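Local coordinates for helicase-like protein (Bacteroides thetaiotaomicron, PDB 2FG1), which is not characterised in detail but, as a macro-domain protein, probably removes ADP-ribose from ADP-ribosylated thymidine in DNA by hydrolysis, at residues K36-V39 with L40-S43; E62-L65 with G66-Q69. All coordinates share one frame; numbering follows the deposited sequence. Where two conformers were deposited one is given.

Contact 1 (K36-V39 with L40-S43)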
loop_
_atom_site.group_PDB
_atom_site.type_symbol
_atom_site.label_atom_id
_atom_site.label_comp_id
_atom_site.label_asym_id
_atom_site.label_seq_id
_atom_site.Cartn_x
_atom_site.Cartn_y
_atom_site.Cartn_z
ATOM N N LYS A 36 6.564 12.082 4.007
ATOM C CA LYS A 36 6.052 12.760 2.807
ATOM C C LYS A 36 4.853 12.025 2.242
ATOM O O LYS A 36 4.870 10.803 2.138
ATOM C CB LYS A 36 7.141 12.824 1.725
ATOM C CG LYS A 36 8.443 13.472 2.163
ATOM C CD LYS A 36 9.658 12.763 1.561
ATOM C CE LYS A 36 10.146 13.432 0.289
ATOM N NZ LYS A 36 10.788 14.750 0.573
ATOM N N GLY A 37 3.819 12.773 1.867
ATOM C CA GLY A 37 2.696 12.201 1.119
ATOM C C GLY A 37 1.690 11.454 1.971
ATOM O O GLY A 37 1.309 11.927 3.038
ATOM N N PHE A 38 1.254 10.292 1.489
ATOM C CA PHE A 38 0.146 9.572 2.123
ATOM C C PHE A 38 0.417 9.229 3.591
ATOM O O PHE A 38 -0.506 9.230 4.406
ATOM C CB PHE A 38 -0.194 8.301 1.351
ATOM C CG PHE A 38 -1.400 7.577 1.883
ATOM C CD1 PHE A 38 -2.677 8.098 1.702
ATOM C CD2 PHE A 38 -1.259 6.370 2.554
ATOM C CE1 PHE A 38 -3.801 7.419 2.189
ATOM C CE2 PHE A 38 -2.371 5.698 3.038
ATOM C CZ PHE A 38 -3.641 6.217 2.851
ATOM N N VAL A 39 1.672 8.957 3.929
ATOM C CA VAL A 39 2.006 8.630 5.323
ATOM C C VAL A 39 1.595 9.725 6.303
ATOM O O VAL A 39 1.292 9.447 7.464
ATOM C CB VAL A 39 3.499 8.252 5.521
ATOM C CG1 VAL A 39 3.829 6.937 4.816
ATOM C CG2 VAL A 39 4.434 9.358 5.062
ATOM N N LEU A 40 1.577 10.971 5.836
ATOM C CA LEU A 40 1.163 12.074 6.688
ATOM C C LEU A 40 -0.337 12.010 6.978
ATOM O O LEU A 40 -0.771 12.311 8.089
ATOM C CB LEU A 40 1.536 13.422 6.068
ATOM C CG LEU A 40 3.038 13.616 5.816
ATOM C CD1 LEU A 40 3.316 15.017 5.282
ATOM C CD2 LEU A 40 3.876 13.368 7.079
ATOM N N ALA A 41 -1.118 11.604 5.976
ATOM C CA ALA A 41 -2.547 11.394 6.172
ATOM C C ALA A 41 -2.803 10.245 7.155
ATOM O O ALA A 41 -3.665 10.342 8.025
ATOM C CB ALA A 41 -3.248 11.138 4.829
ATOM N N LEU A 42 -2.039 9.170 7.030
ATOM C CA LEU A 42 -2.152 8.054 7.970
ATOM C C LEU A 42 -1.868 8.505 9.391
ATOM O O LEU A 42 -2.662 8.250 10.292
ATOM C CB LEU A 42 -1.192 6.922 7.608
ATOM C CG LEU A 42 -1.612 5.986 6.486
ATOM C CD1 LEU A 42 -0.444 5.102 6.131
ATOM C CD2 LEU A 42 -2.811 5.129 6.893
ATOM N N SER A 43 -0.753 9.208 9.598
ATOM C CA SER A 43 -0.334 9.569 10.950
ATOM C C SER A 43 -1.232 10.621 11.614
ATOM O O SER A 43 -1.294 10.684 12.836
ATOM C CB SER A 43 1.142 9.967 10.971
ATOM O OG SER A 43 1.958 8.824 10.762
#
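Phe-38 and Leu-42, four residues apart on helix 38-45, carry the apolar side of this local contact. Their side chains meet at a slant, CE2 of Phe-38 coming within 3.5 Å of CG of Leu-42. CD2 of the same ring is 3.9 Å from CD1 of Leu-42, while CD1 of Phe-38 lies 4.4 Å from CB of Ala-41, so the ring spans both neighbours. With CG opposite the backbone N (chi1 -175°), Phe-38 carries its ring down the helix, where CE2 reaches the Leu-42 branch. Away from the helix the ring also touches Ala-13, Thr-14, Ile-24 and Pro-124, and Val-39 and Leu-42 rest on His-26 of strand 22-29. Swapping Phe-38 for a serine would probably leave the Leu-42 branch without its ring partner and open a gap toward Ile-24 and Pro-124.

Backbone bonds make up the second group. Leu-40 N donates to Gly-37 O over 3.0 Å, from above the carbonyl plane, and Leu-40 CB sits 3.4 Å from that same oxygen. The next two bonds span four residues: Leu-42 N to Phe-38 O is 3.0 Å long with an N-H...O angle of 162°, and Ser-43 N reaches Val-39 O over 3.0 Å.

The polar end of Ser-43 looks elsewhere, its OG bonding to Trp-34 NE1 and Glu-50 OE1. The chemistry thus divides the helix: Phe-38, Val-39 and Leu-42 pack it against strand 22-29 and the neighbouring loops, Leu-40 lies on an exposed face, and the Ser-43 hydroxyl ties it to Trp-34 in the preceding loop and Glu-50 on helix 48-59.

Contact 2 (E62-L65 with G66-Q69)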
loop_
_atom_site.group_PDB
_atom_site.type_symbol
_atom_site.label_atom_id
_atom_site.label_comp_id
_atom_site.label_asym_id
_atom_site.label_seq_id
_atom_site.Cartn_x
_atom_site.Cartn_y
_atom_site.Cartn_z
ATOM N N GLU A 62 13.180 -9.031 8.115
ATOM C CA GLU A 62 12.505 -9.036 6.809
ATOM C C GLU A 62 12.076 -7.622 6.396
ATOM O O GLU A 62 10.964 -7.414 5.914
ATOM C CB GLU A 62 11.311 -10.005 6.797
ATOM C CG GLU A 62 11.688 -11.453 7.091
ATOM C CD GLU A 62 10.484 -12.368 7.253
ATOM O OE1 GLU A 62 9.581 -12.352 6.384
ATOM O OE2 GLU A 62 10.447 -13.117 8.249
ATOM N N PHE A 63 12.964 -6.654 6.598
ATOM C CA PHE A 63 12.708 -5.287 6.178
ATOM C C PHE A 63 13.290 -5.141 4.781
ATOM O O PHE A 63 14.358 -4.554 4.582
ATOM C CB PHE A 63 13.307 -4.269 7.156
ATOM C CG PHE A 63 12.794 -2.871 6.948
ATOM C CD1 PHE A 63 11.599 -2.464 7.540
ATOM C CD2 PHE A 63 13.490 -1.966 6.151
ATOM C CE1 PHE A 63 11.109 -1.192 7.336
ATOM C CE2 PHE A 63 13.010 -0.689 5.946
ATOM C CZ PHE A 63 11.822 -0.296 6.539
ATOM N N THR A 64 12.578 -5.718 3.820
ATOM C CA THR A 64 13.099 -5.897 2.469
ATOM C C THR A 64 12.025 -5.543 1.448
ATOM O O THR A 64 10.828 -5.635 1.725
ATOM C CB THR A 64 13.574 -7.359 2.222
ATOM O OG1 THR A 64 12.546 -8.281 2.601
ATOM C CG2 THR A 64 14.821 -7.659 3.030
ATOM N N LEU A 65 12.467 -5.150 0.258
ATOM C CA LEU A 65 11.561 -4.935 -0.863
ATOM C C LEU A 65 10.686 -6.168 -1.072
ATOM O O LEU A 65 11.205 -7.300 -1.129
ATOM C CB LEU A 65 12.357 -4.632 -2.136
ATOM C CG LEU A 65 12.989 -3.238 -2.182
ATOM C CD1 LEU A 65 14.081 -3.204 -3.241
ATOM C CD2 LEU A 65 11.951 -2.161 -2.451
ATOM N N GLY A 66 9.375 -5.957 -1.174
ATOM C CA GLY A 66 8.443 -7.064 -1.348
ATOM C C GLY A 66 7.767 -7.512 -0.067
ATOM O O GLY A 66 6.777 -8.231 -0.131
ATOM N N ALA A 67 8.280 -7.071 1.085
ATOM C CA ALA A 67 7.705 -7.443 2.380
ATOM C C ALA A 67 6.549 -6.524 2.771
ATOM O O ALA A 67 6.460 -5.376 2.311
ATOM C CB ALA A 67 8.779 -7.448 3.473
ATOM N N VAL A 68 5.669 -7.025 3.633
ATOM C CA VAL A 68 4.497 -6.274 4.079
ATOM C C VAL A 68 4.304 -6.482 5.572
ATOM O O VAL A 68 4.423 -7.609 6.070
ATOM C CB VAL A 68 3.207 -6.738 3.336
ATOM C CG1 VAL A 68 2.007 -5.880 3.744
ATOM C CG2 VAL A 68 3.398 -6.696 1.825
ATOM N N GLN A 69 3.953 -5.397 6.264
ATOM C CA GLN A 69 3.546 -5.427 7.664
ATOM C C GLN A 69 2.092 -5.001 7.759
ATOM O O GLN A 69 1.719 -3.951 7.225
ATOM C CB GLN A 69 4.416 -4.456 8.453
ATOM C CG GLN A 69 4.064 -4.296 9.918
ATOM C CD GLN A 69 4.910 -3.226 10.549
ATOM O OE1 GLN A 69 4.945 -2.096 10.076
ATOM N NE2 GLN A 69 5.600 -3.574 11.634
#
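Thr-64 to Ala-67 form a type II beta turn, closed by Ala-67 N donating to Thr-64 O over 3.0 Å at an N-H...O angle of 157°. This turn brings the chain from the loop after helix 48-59 into strand 68-74, an outermost strand of the macro-domain sheet, which pairs antiparallel with strand 77-85. Gly-66 takes the third place with a phi of 98°; a beta carbon built there would fall 2.4 Å from Leu-65 O, a clash that explains the lack of a side chain. Just ahead, Phe-63 centres an inverse gamma turn, in which Thr-64 N makes a weak 3.1 Å bond to Glu-62 O. The two turns run into one another, and backbone bonds from Gly-66 and Ala-67 to Ile-83 fasten the second to the sheet.

Among the side chains, Ala-67 does most of the touching. Its methyl points back into the bend and meets two carbonyl oxygens, Thr-64 O at 3.2 Å from CB and Glu-62 O at 3.3 Å from CB. Trp-56, on helix 48-59, touches the Ala-67 side chain too, and its NE1 offers Glu-62 O a weak hydrogen bond. The Phe-63 ring packs on helix 48-59, meeting Trp-56 and Tyr-57 edge-to-face, while Leu-65 lies on Ala-102 of helix 100-117. Farther along, the Gln-69 amide is held at both ends, OE1 by Asn-81 ND2 and NE2 by Ala-52 O. At Thr-64 a chi1 of 51° tucks the hydroxyl in over the backbone, flanked by N and C, which puts OG1 4.0 Å from CB of Ala-67.

Overall arrangement
From the N terminus the chain runs through strands 7-10 and 22-29 before reaching contact 1, where the loop leaving strand 22-29 winds into helix 38-45. Helix 48-59 follows, and the chain then comes to contact 2, which bends it into strand 68-74. The two contacts are in series: contact 1 is complete before contact 2 begins, so neither encloses nor crosses the other. Each closes only a tight local turn. Their centres lie 19 Å apart, with nearest atoms about 9 Å from each other. Contact 1 ties its helix to strand 22-29 within the sheet, while contact 2 joins helix 48-59 and helix 100-117 to edge strand 68-74 and its neighbour 77-85.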